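Long-range contacts in tumor necrosis factor ligand superfamily member 13 (Mus musculus, PDB 1U5X), which acts as a homotrimeric cytokine of the tumor necrosis factor family that binds the receptors TACI and BCMA and takes part in regulating tumor cell growth: residues A[53-58]-A[135-140]; A[69-74]-A[83-88]. All coordinates share one frame; numbering follows the deposited sequence. Where two conformers were deposited one is given.

In the fold
Both contacts are antiparallel strand pairs in the TNF homology domain of APRIL, a jelly-roll whose three copies form the cytokine trimer. Contact 1 joins strand 51-61 to the C-terminal strand 134-139, 77 residues apart at their closest ends; contact 2 pairs the two arms of a hairpin and is nested inside the loop that contact 1 closes. Their centres lie 13 Å apart, yet they touch: S57 OG and Q70 NE2 are 3.0 Å apart, probably hydrogen-bonded, S57 CB packs 3.9 Å from V72 CG2, and F84 CZ comes within 3.7 Å of L55 O. Both also reach neighbouring subunits, R85 O accepting a hydrogen bond from Q58 NE2 of a neighbouring subunit.

Contact 1: A[53-58]-A[135-140]; sequences YLLYSQ and LGFVKL
Y56 lays its ring over G136, whose CA sits 3.6 Å from the ring centroid in a CH-pi contact. With chi1 at 59°, CG lies between the backbone N and the carbonyl carbon, which swings the ring across the neighbouring strand. On the face shared by L55, F137 and L135, L55 CD1 meets the F137 ring, 3.4 Å from its centroid and 18° off the normal; the same methyl packs against L135 CD1. At the far end the K139 chain passes over one face of the Y53 ring, CG being 4.2 Å from the centroid. Four backbone bonds, all 2.9 Å from N to O, tie L54 to V138 and Y56 to G136, each residue giving and accepting once. Further out, Y56 OH bonds to H9 ND1 and to V106 N of the second subunit, while Y53 OH bonds to D49 O. The C-terminal carboxylate of L140 forms a salt bridge with R34 of the third subunit. Strand 51-61 is flanked by strand 99-109 on its other edge, strand 134-139 by strand 7-16, and I115 and V117 of strand 114-119 pack against the face carrying L55 and F137.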
# COMPACT_ATOMS: atom_id res chain seq x y z
N TYR A 53 5.38 -1.01 -14.43
CA TYR A 53 4.48 -0.09 -13.77
C TYR A 53 4.23 -0.51 -12.37
O TYR A 53 4.06 -1.68 -12.09
CB TYR A 53 3.11 -0.13 -14.46
CG TYR A 53 3.10 0.40 -15.86
CD1 TYR A 53 3.43 -0.42 -16.94
CD2 TYR A 53 2.69 1.71 -16.12
CE1 TYR A 53 3.38 0.06 -18.25
CE2 TYR A 53 2.65 2.20 -17.45
CZ TYR A 53 3.00 1.38 -18.49
OH TYR A 53 2.92 1.87 -19.76
N LEU A 54 4.20 0.48 -11.48
CA LEU A 54 3.55 0.33 -10.20
C LEU A 54 2.05 0.46 -10.42
O LEU A 54 1.59 1.44 -11.03
CB LEU A 54 4.02 1.45 -9.28
CG LEU A 54 3.37 1.50 -7.90
CD1 LEU A 54 3.70 0.25 -7.08
CD2 LEU A 54 3.83 2.79 -7.15
N LEU A 55 1.30 -0.55 -9.96
CA LEU A 55 -0.14 -0.60 -10.07
C LEU A 55 -0.66 -0.70 -8.65
O LEU A 55 -0.24 -1.55 -7.90
CB LEU A 55 -0.56 -1.85 -10.86
CG LEU A 55 -1.94 -2.07 -11.44
CD1 LEU A 55 -2.67 -0.82 -11.82
CD2 LEU A 55 -1.80 -3.01 -12.65
N TYR A 56 -1.59 0.17 -8.30
CA TYR A 56 -2.18 0.14 -6.95
C TYR A 56 -3.70 0.18 -7.09
O TYR A 56 -4.24 0.76 -8.03
CB TYR A 56 -1.67 1.29 -6.08
CG TYR A 56 -1.93 2.70 -6.58
CD1 TYR A 56 -3.10 3.36 -6.32
CD2 TYR A 56 -0.95 3.36 -7.33
CE1 TYR A 56 -3.32 4.67 -6.78
CE2 TYR A 56 -1.13 4.63 -7.82
CZ TYR A 56 -2.31 5.30 -7.51
OH TYR A 56 -2.47 6.57 -8.01
N SER A 57 -4.37 -0.45 -6.12
CA SER A 57 -5.81 -0.61 -6.13
C SER A 57 -6.31 -0.57 -4.70
O SER A 57 -5.80 -1.28 -3.84
CB SER A 57 -6.19 -1.95 -6.73
OG SER A 57 -7.55 -2.27 -6.46
N GLN A 58 -7.30 0.27 -4.44
CA GLN A 58 -8.03 0.22 -3.20
C GLN A 58 -9.50 0.12 -3.50
O GLN A 58 -10.02 0.77 -4.43
CB GLN A 58 -7.83 1.46 -2.31
CG GLN A 58 -8.49 1.34 -0.91
CD GLN A 58 -8.06 2.45 0.03
OE1 GLN A 58 -6.90 2.43 0.51
NE2 GLN A 58 -8.97 3.36 0.37
N LEU A 135 -7.86 3.42 -8.34
CA LEU A 135 -6.99 2.57 -9.12
C LEU A 135 -5.95 3.45 -9.78
O LEU A 135 -6.28 4.48 -10.38
CB LEU A 135 -7.78 1.85 -10.21
CG LEU A 135 -6.95 0.95 -11.17
CD1 LEU A 135 -6.33 -0.22 -10.44
CD2 LEU A 135 -7.86 0.46 -12.32
N GLY A 136 -4.68 3.08 -9.67
CA GLY A 136 -3.68 3.88 -10.33
C GLY A 136 -2.43 3.19 -10.80
O GLY A 136 -2.15 2.05 -10.45
N PHE A 137 -1.68 3.92 -11.63
CA PHE A 137 -0.52 3.44 -12.37
C PHE A 137 0.61 4.47 -12.36
O PHE A 137 0.36 5.65 -12.57
CB PHE A 137 -0.85 3.23 -13.87
CG PHE A 137 -1.97 2.22 -14.14
CD1 PHE A 137 -3.29 2.54 -13.89
CD2 PHE A 137 -1.68 0.97 -14.67
CE1 PHE A 137 -4.27 1.63 -14.13
CE2 PHE A 137 -2.69 0.07 -14.93
CZ PHE A 137 -3.98 0.39 -14.64
N VAL A 138 1.86 4.02 -12.22
CA VAL A 138 3.02 4.85 -12.44
C VAL A 138 4.04 4.06 -13.26
O VAL A 138 4.54 3.01 -12.81
CB VAL A 138 3.73 5.22 -11.12
CG1 VAL A 138 4.97 6.11 -11.41
CG2 VAL A 138 2.75 5.89 -10.15
N LYS A 139 4.36 4.57 -14.43
CA LYS A 139 5.40 3.97 -15.23
C LYS A 139 6.74 4.23 -14.59
O LYS A 139 7.08 5.39 -14.24
CB LYS A 139 5.35 4.47 -16.66
CG LYS A 139 6.24 3.66 -17.59
CD LYS A 139 6.04 4.10 -19.02
CE LYS A 139 7.29 3.94 -19.87
NZ LYS A 139 7.37 2.62 -20.51
N LEU A 140 7.50 3.14 -14.42
CA LEU A 140 8.79 3.17 -13.73
C LEU A 140 9.97 3.08 -14.68
O LEU A 140 9.81 2.78 -15.87
CB LEU A 140 8.84 2.03 -12.70
CG LEU A 140 7.80 2.10 -11.59
CD1 LEU A 140 7.92 0.90 -10.62
CD2 LEU A 140 7.84 3.42 -10.82
OXT LEU A 140 11.12 3.32 -14.28

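Contact 2: A[69-74]-A[83-88]; sequences GQVVSR and LFRCIR
V72 O takes two backbone N-H groups from the opposite strand, L83 N at 2.8 Å and F84 N at a longer 3.3 Å, both in its carbonyl plane. In return V72 N donates to F84 O at 2.9 Å, nearly straight in line with the carbonyl (C=O...N 178°). Further toward the hairpin's open end C86 N donates to Q70 O, at 3.1 Å, and the same oxygen receives a CA-H...O contact from R85. G69, which has no side chain, makes a CA-H...O contact of its own, its CA lying 3.0 Å from C86 O. Beside this backbone ladder the side chains of V72 and F84 lie alongside on one face of the hairpin, and V72 CB stands over one face of the F84 ring, 3.9 Å from its centroid. A chi1 of 60° turns the F84 ring in beneath the valine. On the other face R85, in one of its two conformers, lies alongside V71. L83 CD2 packs crosswise on R74 CG, while the R74 guanidinium is paired in a salt bridge with E81. The Q70 amide lies against C86 CB, and both residues end at C101 of strand 99-109: Q70 NE2 donates to C101 O, with S57 as its second partner, and C86 SG forms the disulfide with C101 SG. I87 N donates to S100 OG of the third subunit, so 83-88 also takes part in the trimer interface. L83 and F84 together opposite V72 make a classic beta bulge in an antiparallel hairpin of the TNF-family jelly-roll.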
# COMPACT_ATOMS: atom_id res chain seq x y z
N GLY A 69 -12.87 -8.81 -1.34
CA GLY A 69 -11.59 -8.48 -1.89
C GLY A 69 -11.64 -8.31 -3.39
O GLY A 69 -12.50 -8.85 -4.08
N GLN A 70 -10.66 -7.61 -3.90
CA GLN A 70 -10.60 -7.33 -5.32
C GLN A 70 -9.44 -8.07 -5.94
O GLN A 70 -8.46 -8.34 -5.29
CB GLN A 70 -10.50 -5.85 -5.61
CG GLN A 70 -9.16 -5.20 -5.34
CD GLN A 70 -9.09 -4.63 -3.97
OE1 GLN A 70 -9.79 -5.12 -3.04
NE2 GLN A 70 -8.27 -3.60 -3.82
N VAL A 71 -9.57 -8.38 -7.22
CA VAL A 71 -8.57 -9.08 -7.98
C VAL A 71 -8.18 -8.26 -9.19
O VAL A 71 -9.04 -7.90 -9.98
CB VAL A 71 -9.13 -10.43 -8.49
CG1 VAL A 71 -8.01 -11.28 -9.10
CG2 VAL A 71 -9.86 -11.19 -7.38
N VAL A 72 -6.90 -7.98 -9.34
CA VAL A 72 -6.36 -7.19 -10.45
C VAL A 72 -5.58 -8.08 -11.40
O VAL A 72 -4.67 -8.77 -10.97
CB VAL A 72 -5.40 -6.08 -9.92
CG1 VAL A 72 -4.83 -5.25 -11.04
CG2 VAL A 72 -6.13 -5.15 -8.92
N SER A 73 -5.97 -8.10 -12.68
CA SER A 73 -5.45 -9.02 -13.68
C SER A 73 -5.09 -8.31 -14.98
O SER A 73 -5.60 -7.21 -15.27
CB SER A 73 -6.44 -10.14 -13.99
OG SER A 73 -6.95 -10.76 -12.83
N ARG A 74 -4.22 -8.96 -15.74
CA ARG A 74 -3.87 -8.53 -17.07
C ARG A 74 -4.27 -9.59 -18.10
O ARG A 74 -4.08 -10.80 -17.90
CB ARG A 74 -2.38 -8.17 -17.18
CG ARG A 74 -1.40 -9.33 -17.26
CD ARG A 74 -0.18 -9.03 -18.14
NE ARG A 74 1.02 -9.68 -17.63
CZ ARG A 74 1.63 -10.72 -18.20
NH1 ARG A 74 1.16 -11.27 -19.31
NH2 ARG A 74 2.73 -11.23 -17.64
N LEU A 83 -2.51 -10.48 -11.38
CA LEU A 83 -1.35 -9.75 -10.92
C LEU A 83 -1.27 -9.75 -9.40
O LEU A 83 -0.27 -10.16 -8.82
CB LEU A 83 -1.33 -8.35 -11.49
CG LEU A 83 -1.31 -8.26 -13.03
CD1 LEU A 83 -1.20 -6.80 -13.44
CD2 LEU A 83 -0.20 -9.05 -13.63
N PHE A 84 -2.31 -9.27 -8.75
CA PHE A 84 -2.40 -9.36 -7.31
C PHE A 84 -3.84 -9.30 -6.85
O PHE A 84 -4.72 -8.90 -7.59
CB PHE A 84 -1.62 -8.21 -6.66
CG PHE A 84 -2.09 -6.84 -7.02
CD1 PHE A 84 -1.58 -6.21 -8.14
CD2 PHE A 84 -3.00 -6.15 -6.23
CE1 PHE A 84 -1.96 -4.91 -8.48
CE2 PHE A 84 -3.38 -4.84 -6.55
CZ PHE A 84 -2.85 -4.22 -7.69
N ARG A 85 -4.05 -9.67 -5.59
CA ARG A 85 -5.38 -9.55 -4.98
C ARG A 85 -5.27 -9.00 -3.54
O ARG A 85 -4.24 -9.10 -2.91
CB ARG A 85 -6.13 -10.88 -5.08
CG ARG A 85 -6.05 -11.75 -3.83
CD ARG A 85 -6.44 -13.24 -3.99
NE ARG A 85 -7.63 -13.53 -4.78
CZ ARG A 85 -7.68 -14.33 -5.86
NH1 ARG A 85 -6.60 -14.93 -6.33
NH2 ARG A 85 -8.84 -14.53 -6.47
N CYS A 86 -6.35 -8.40 -3.07
CA CYS A 86 -6.49 -7.95 -1.71
C CYS A 86 -7.63 -8.74 -1.09
O CYS A 86 -8.60 -9.01 -1.79
CB CYS A 86 -6.79 -6.46 -1.74
SG CYS A 86 -6.70 -5.75 -0.11
N ILE A 87 -7.50 -9.18 0.16
CA ILE A 87 -8.58 -9.96 0.80
C ILE A 87 -8.85 -9.45 2.22
O ILE A 87 -7.91 -9.23 2.96
CB ILE A 87 -8.22 -11.48 0.86
CG1 ILE A 87 -7.78 -12.01 -0.50
CG2 ILE A 87 -9.42 -12.28 1.31
CD1 ILE A 87 -6.97 -13.24 -0.38
N ARG A 88 -10.12 -9.30 2.61
CA ARG A 88 -10.50 -8.79 3.94
C ARG A 88 -11.72 -9.49 4.46
O ARG A 88 -12.75 -9.43 3.81
CB ARG A 88 -10.91 -7.31 3.88
CG ARG A 88 -9.80 -6.38 3.69
CD ARG A 88 -9.37 -5.61 4.93
NE ARG A 88 -8.09 -4.99 4.64
CZ ARG A 88 -6.98 -5.64 4.31
NH1 ARG A 88 -6.93 -6.97 4.26
NH2 ARG A 88 -5.89 -4.95 4.01